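Local coordinates for S-M checkpoint control protein rad4 (Schizosaccharomyces pombe, PDB 4BU0), which is essential for DNA replication and the S-M checkpoint, its first two BRCT domains binding phosphorylated Crb2, at residues C14-L19 with A49-T54; V44-A49 with D66-S71. One frame throughout, in Å; residues are numbered along the deposited sequence.

Contact 1. Residues C14-L19 with A49-T54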
loop_
_atom_site.group_PDB
_atom_site.type_symbol
_atom_site.label_atom_id
_atom_site.label_comp_id
_atom_site.label_asym_id
_atom_site.label_seq_id
_atom_site.Cartn_x
_atom_site.Cartn_y
_atom_site.Cartn_z
ATOM N N CYS A 14 -13.261 0.769 4.137
ATOM C CA CYS A 14 -12.074 1.635 4.180
ATOM C C CYS A 14 -11.105 1.143 5.225
ATOM O O CYS A 14 -11.515 0.580 6.260
ATOM C CB CYS A 14 -12.440 3.089 4.484
ATOM S SG CYS A 14 -13.419 3.899 3.203
ATOM N N THR A 15 -9.805 1.448 5.013
ATOM C CA THR A 15 -8.793 1.219 6.040
ATOM C C THR A 15 -7.856 2.415 6.031
ATOM O O THR A 15 -7.393 2.836 4.959
ATOM C CB THR A 15 -8.072 -0.132 5.930
ATOM O OG1 THR A 15 -7.242 -0.284 7.087
ATOM C CG2 THR A 15 -7.226 -0.304 4.668
ATOM N N SER A 16 -7.597 2.996 7.237
ATOM C CA SER A 16 -6.721 4.162 7.394
ATOM C C SER A 16 -7.112 5.330 6.495
ATOM O O SER A 16 -6.265 5.963 5.842
ATOM C CB SER A 16 -5.261 3.785 7.163
ATOM O OG SER A 16 -4.768 3.117 8.308
ATOM N N ILE A 17 -8.415 5.648 6.477
ATOM C CA ILE A 17 -8.964 6.784 5.769
ATOM C C ILE A 17 -9.503 7.701 6.864
ATOM O O ILE A 17 -10.243 7.219 7.722
ATOM C CB ILE A 17 -10.039 6.395 4.717
ATOM C CG1 ILE A 17 -9.452 5.394 3.665
ATOM C CG2 ILE A 17 -10.596 7.644 4.029
ATOM C CD1 ILE A 17 -8.378 5.994 2.704
ATOM N N ASP A 18 -9.120 8.981 6.838
ATOM C CA ASP A 18 -9.559 9.974 7.833
ATOM C C ASP A 18 -11.088 10.129 7.807
ATOM O O ASP A 18 -11.714 9.919 6.762
ATOM C CB ASP A 18 -8.874 11.319 7.574
ATOM C CG ASP A 18 -7.362 11.344 7.789
ATOM O OD1 ASP A 18 -6.813 10.350 8.327
ATOM O OD2 ASP A 18 -6.731 12.362 7.432
ATOM N N LEU A 19 -11.699 10.496 8.949
ATOM C CA LEU A 19 -13.154 10.639 9.055
ATOM C C LEU A 19 -13.808 11.474 7.944
ATOM O O LEU A 19 -14.813 11.029 7.393
ATOM C CB LEU A 19 -13.535 11.238 10.426
ATOM C CG LEU A 19 -15.049 11.452 10.675
ATOM C CD1 LEU A 19 -15.834 10.118 10.645
ATOM C CD2 LEU A 19 -15.277 12.147 12.011
ATOM N N ALA A 49 -7.883 1.945 0.701
ATOM C CA ALA A 49 -6.830 1.971 1.720
ATOM C C ALA A 49 -5.978 3.224 1.698
ATOM O O ALA A 49 -5.591 3.687 0.619
ATOM C CB ALA A 49 -5.925 0.771 1.500
ATOM N N GLY A 50 -5.637 3.711 2.901
ATOM C CA GLY A 50 -4.778 4.880 3.065
ATOM C C GLY A 50 -3.413 4.540 3.620
ATOM O O GLY A 50 -2.595 5.442 3.837
ATOM N N ASP A 51 -3.168 3.228 3.855
ATOM C CA ASP A 51 -1.934 2.677 4.427
ATOM C C ASP A 51 -1.927 1.181 4.223
ATOM O O ASP A 51 -2.994 0.591 4.042
ATOM C CB ASP A 51 -1.857 3.003 5.936
ATOM C CG ASP A 51 -0.481 2.867 6.569
ATOM O OD1 ASP A 51 0.515 2.762 5.815
ATOM O OD2 ASP A 51 -0.389 2.965 7.810
ATOM N N PHE A 52 -0.756 0.555 4.280
ATOM C CA PHE A 52 -0.628 -0.892 4.176
ATOM C C PHE A 52 -0.500 -1.527 5.560
ATOM O O PHE A 52 -0.697 -2.734 5.681
ATOM C CB PHE A 52 0.613 -1.270 3.328
ATOM C CG PHE A 52 1.911 -0.794 3.947
ATOM C CD1 PHE A 52 2.584 -1.575 4.870
ATOM C CD2 PHE A 52 2.443 0.443 3.620
ATOM C CE1 PHE A 52 3.751 -1.102 5.496
ATOM C CE2 PHE A 52 3.613 0.905 4.226
ATOM C CZ PHE A 52 4.259 0.128 5.157
ATOM N N ASP A 53 -0.123 -0.741 6.598
ATOM C CA ASP A 53 0.144 -1.303 7.915
ATOM C C ASP A 53 -1.109 -1.319 8.776
ATOM O O ASP A 53 -1.185 -0.623 9.795
ATOM C CB ASP A 53 1.274 -0.532 8.621
ATOM C CG ASP A 53 1.821 -1.267 9.829
ATOM O OD1 ASP A 53 1.434 -2.443 10.037
ATOM O OD2 ASP A 53 2.646 -0.672 10.563
ATOM N N THR A 54 -2.101 -2.083 8.341
ATOM C CA THR A 54 -3.344 -2.252 9.095
ATOM C C THR A 54 -3.805 -3.700 9.042
ATOM O O THR A 54 -3.601 -4.383 8.035
ATOM C CB THR A 54 -4.507 -1.353 8.572
ATOM O OG1 THR A 54 -5.059 -1.939 7.387
ATOM C CG2 THR A 54 -4.120 0.112 8.366
HETATM O O HOH W 1 -2.443 3.799 9.406
HETATM O O HOH W 2 -3.429 7.086 6.754
#
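Thr15 meets Thr54 through their hydroxyls in the phosphopeptide site of the first BRCT domain. From CB, the side chain of Thr15 splits two ways. CB itself lies 3.8 Å from Thr54 OG1. The methyl CG2 rests on Ala49, with CG2 to Ala49 CB at 3.6 Å. The hydroxyl lies trans to the backbone N (chi1 -173°), which carries it to the other side, toward Thr54. There Thr54 OG1 donates to Thr15 OG1 at 2.8 Å. Thr15 OG1 also hydrogen-bonds a modified side chain of the bound Crb2 peptide, and Ser16 N also hydrogen-bonds a modified side chain of the peptide. This fits the phosphate pocket of BRCT domains, where a Ser or Thr hydroxyl and the next backbone N-H hold the phosphate. Thr54 OG1 in turn accepts from Tyr57 N as the N-cap of helix 55-63, so the helix start positions a second-shell hydroxyl behind the peptide-binding one.

The backbones join by one parallel bridge, Thr15 with Ala49. Gly50 N donates to Thr15 O at 2.8 Å. Gly50 CA makes a CA-H...O contact with Ser16 O. Ile17 CD1 packs on this backbone, 3.6 Å from Gly50 N. In one of the conformers modelled for each, Ser16 CB touches Asp51 CB at 3.7 Å, and a water links Ser16 OG to Asp51 OD2. A second water donates to Ser16 O and, weakly, to Gly50 O.

The contact lies where strands 11-15 and 46-49 end side by side. Segment 14-19 runs on into helix 19-31, whose Ile25 packs on Ile17. Segment 49-54 leads into helix 55-63, whose Lys56 bonds Cys14 O and touches Thr15.

Contact 2. Residues V44-A49 with D66-S71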
loop_
_atom_site.group_PDB
_atom_site.type_symbol
_atom_site.label_atom_id
_atom_site.label_comp_id
_atom_site.label_asym_id
_atom_site.label_seq_id
_atom_site.Cartn_x
_atom_site.Cartn_y
_atom_site.Cartn_z
ATOM N N VAL A 44 -17.133 -8.052 1.394
ATOM C CA VAL A 44 -16.438 -6.884 0.852
ATOM C C VAL A 44 -15.845 -7.216 -0.525
ATOM O O VAL A 44 -15.274 -8.308 -0.733
ATOM C CB VAL A 44 -15.362 -6.386 1.846
ATOM C CG1 VAL A 44 -14.363 -5.416 1.185
ATOM C CG2 VAL A 44 -16.016 -5.727 3.047
ATOM N N THR A 45 -15.969 -6.277 -1.482
ATOM C CA THR A 45 -15.433 -6.475 -2.819
ATOM C C THR A 45 -14.256 -5.517 -3.087
ATOM O O THR A 45 -13.392 -5.793 -3.933
ATOM C CB THR A 45 -16.536 -6.296 -3.876
ATOM O OG1 THR A 45 -17.066 -4.961 -3.814
ATOM C CG2 THR A 45 -17.687 -7.284 -3.689
ATOM N N HIS A 46 -14.298 -4.323 -2.454
ATOM C CA HIS A 46 -13.318 -3.277 -2.683
ATOM C C HIS A 46 -12.912 -2.680 -1.361
ATOM O O HIS A 46 -13.779 -2.307 -0.567
ATOM C CB HIS A 46 -13.903 -2.192 -3.602
ATOM C CG HIS A 46 -14.159 -2.696 -4.995
ATOM N ND1 HIS A 46 -15.183 -3.617 -5.262
ATOM C CD2 HIS A 46 -13.492 -2.447 -6.153
ATOM C CE1 HIS A 46 -15.076 -3.913 -6.552
ATOM N NE2 HIS A 46 -14.098 -3.217 -7.140
ATOM N N LEU A 47 -11.588 -2.607 -1.107
ATOM C CA LEU A 47 -11.053 -2.036 0.116
ATOM C C LEU A 47 -10.312 -0.766 -0.267
ATOM O O LEU A 47 -9.317 -0.824 -0.988
ATOM C CB LEU A 47 -10.118 -3.043 0.837
ATOM C CG LEU A 47 -9.420 -2.554 2.087
ATOM C CD1 LEU A 47 -10.430 -2.340 3.261
ATOM C CD2 LEU A 47 -8.340 -3.581 2.523
ATOM N N ILE A 48 -10.812 0.375 0.220
ATOM C CA ILE A 48 -10.191 1.669 -0.058
ATOM C C ILE A 48 -9.169 1.864 1.057
ATOM O O ILE A 48 -9.537 1.883 2.226
ATOM C CB ILE A 48 -11.275 2.771 -0.122
ATOM C CG1 ILE A 48 -12.229 2.484 -1.339
ATOM C CG2 ILE A 48 -10.594 4.167 -0.240
ATOM C CD1 ILE A 48 -13.480 3.351 -1.299
ATOM N N ALA A 49 -7.883 1.945 0.701
ATOM C CA ALA A 49 -6.830 1.971 1.720
ATOM C C ALA A 49 -5.978 3.224 1.698
ATOM O O ALA A 49 -5.591 3.687 0.619
ATOM C CB ALA A 49 -5.925 0.771 1.500
ATOM N N ASP A 66 -9.010 -11.523 -4.505
ATOM C CA ASP A 66 -10.162 -11.136 -5.301
ATOM C C ASP A 66 -10.580 -9.705 -4.977
ATOM O O ASP A 66 -11.221 -9.065 -5.804
ATOM C CB ASP A 66 -11.342 -12.083 -4.997
ATOM C CG ASP A 66 -11.722 -12.158 -3.527
ATOM O OD1 ASP A 66 -10.872 -12.593 -2.701
ATOM O OD2 ASP A 66 -12.863 -11.772 -3.191
ATOM N N ILE A 67 -10.272 -9.253 -3.761
ATOM C CA ILE A 67 -10.672 -7.912 -3.289
ATOM C C ILE A 67 -9.738 -6.880 -3.896
ATOM O O ILE A 67 -8.521 -7.029 -3.790
ATOM C CB ILE A 67 -10.699 -7.861 -1.747
ATOM C CG1 ILE A 67 -11.890 -8.713 -1.229
ATOM C CG2 ILE A 67 -10.756 -6.387 -1.213
ATOM C CD1 ILE A 67 -11.999 -8.840 0.211
ATOM N N LYS A 68 -10.301 -5.820 -4.499
ATOM C CA LYS A 68 -9.477 -4.791 -5.116
ATOM C C LYS A 68 -9.097 -3.755 -4.090
ATOM O O LYS A 68 -9.964 -3.295 -3.349
ATOM C CB LYS A 68 -10.206 -4.081 -6.283
ATOM C CG LYS A 68 -10.861 -4.989 -7.336
ATOM C CD LYS A 68 -9.926 -5.391 -8.437
ATOM C CE LYS A 68 -10.626 -6.370 -9.350
ATOM N NZ LYS A 68 -9.735 -7.494 -9.742
ATOM N N ILE A 69 -7.793 -3.392 -4.036
ATOM C CA ILE A 69 -7.319 -2.363 -3.106
ATOM C C ILE A 69 -7.257 -1.072 -3.884
ATOM O O ILE A 69 -6.524 -0.913 -4.858
ATOM C CB ILE A 69 -6.011 -2.691 -2.369
ATOM C CG1 ILE A 69 -6.165 -4.014 -1.592
ATOM C CG2 ILE A 69 -5.645 -1.545 -1.405
ATOM C CD1 ILE A 69 -4.893 -4.604 -1.334
ATOM N N MET A 70 -8.123 -0.134 -3.451
ATOM C CA MET A 70 -8.373 1.084 -4.162
ATOM C C MET A 70 -7.858 2.320 -3.509
ATOM O O MET A 70 -7.752 2.406 -2.289
ATOM C CB MET A 70 -9.920 1.251 -4.256
ATOM C CG MET A 70 -10.665 0.048 -4.858
ATOM S SD MET A 70 -10.056 -0.367 -6.519
ATOM C CE MET A 70 -10.404 1.170 -7.432
ATOM N N SER A 71 -7.575 3.312 -4.348
ATOM C CA SER A 71 -7.174 4.630 -3.885
ATOM C C SER A 71 -8.380 5.388 -3.310
ATOM O O SER A 71 -9.536 5.180 -3.735
ATOM C CB SER A 71 -6.575 5.401 -5.052
ATOM O OG SER A 71 -6.433 6.781 -4.753
HETATM O O HOH W 3 -13.611 -7.599 -5.897
#
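Residues 46-48 pair in parallel with 68-70, the strand axes 30° apart, through four backbone hydrogen bonds: Lys68 N to Thr45 O, Leu47 N to Lys68 O, Met70 N to Leu47 O and Ala49 N to Met70 O. The side chains then alternate between two faces.

His46, Lys68, Ile48 and Met70 share one face. The His46 ring lies beside the start of the Lys68 chain, with CD2 3.7 Å from Lys68 CB. Met70 CG comes to the ring edge, 4.0 Å from His46 CD2. The Met70 chain bends at chi2 (-57°), and its sulfur also sits at that edge, a Met-aromatic contact. Thr45 OG1 lies in the ring plane, hydrogen-bonded to His46 ND1 at 2.7 Å, which helps fix the ring's rotation. Phe10 stacks on this ring, and Trp74 meets it too. Ile48 CG1 packs across Met70 CB at 3.9 Å.

Leu47 and Ile69 point to the other face. Leu47 CB meets Ile67 CG2 at 4.0 Å, and in one modelled conformer Ile69 CG2 touches Ala49 CB at 3.7 Å. A water bridges Thr45 O and Asp66 O.

Together the strands form a beta-alpha-beta unit with helix 55-63, whose Ala60 and Tyr57 cover Leu47 and Ile69. Strand 11-15 flanks 46-49, while 68-70 is the outermost strand of this BRCT sheet.

Both contacts belong to the parallel sheet of the first BRCT domain, and they share Ala49. Strand 46-49 is the common element: contact 1 joins its end to strand 11-15, contact 2 its length to strand 68-70. Thr15 N, 2.8 Å from Ile48 O, probably hydrogen-bonds it and ties the two together. Contact 2 is mostly buried, with a regular backbone ladder, one face apolar (Leu47, Ile69), the other mixing His46 and Lys68 with Ile48 and Met70. Contact 1 is partly buried and lies at the strand ends. Its chemistry is more polar, with paired hydroxyls, waters and the peptide's modified side chain. Recognition thus sits at the sheet's end, while contact 2 lies within its body.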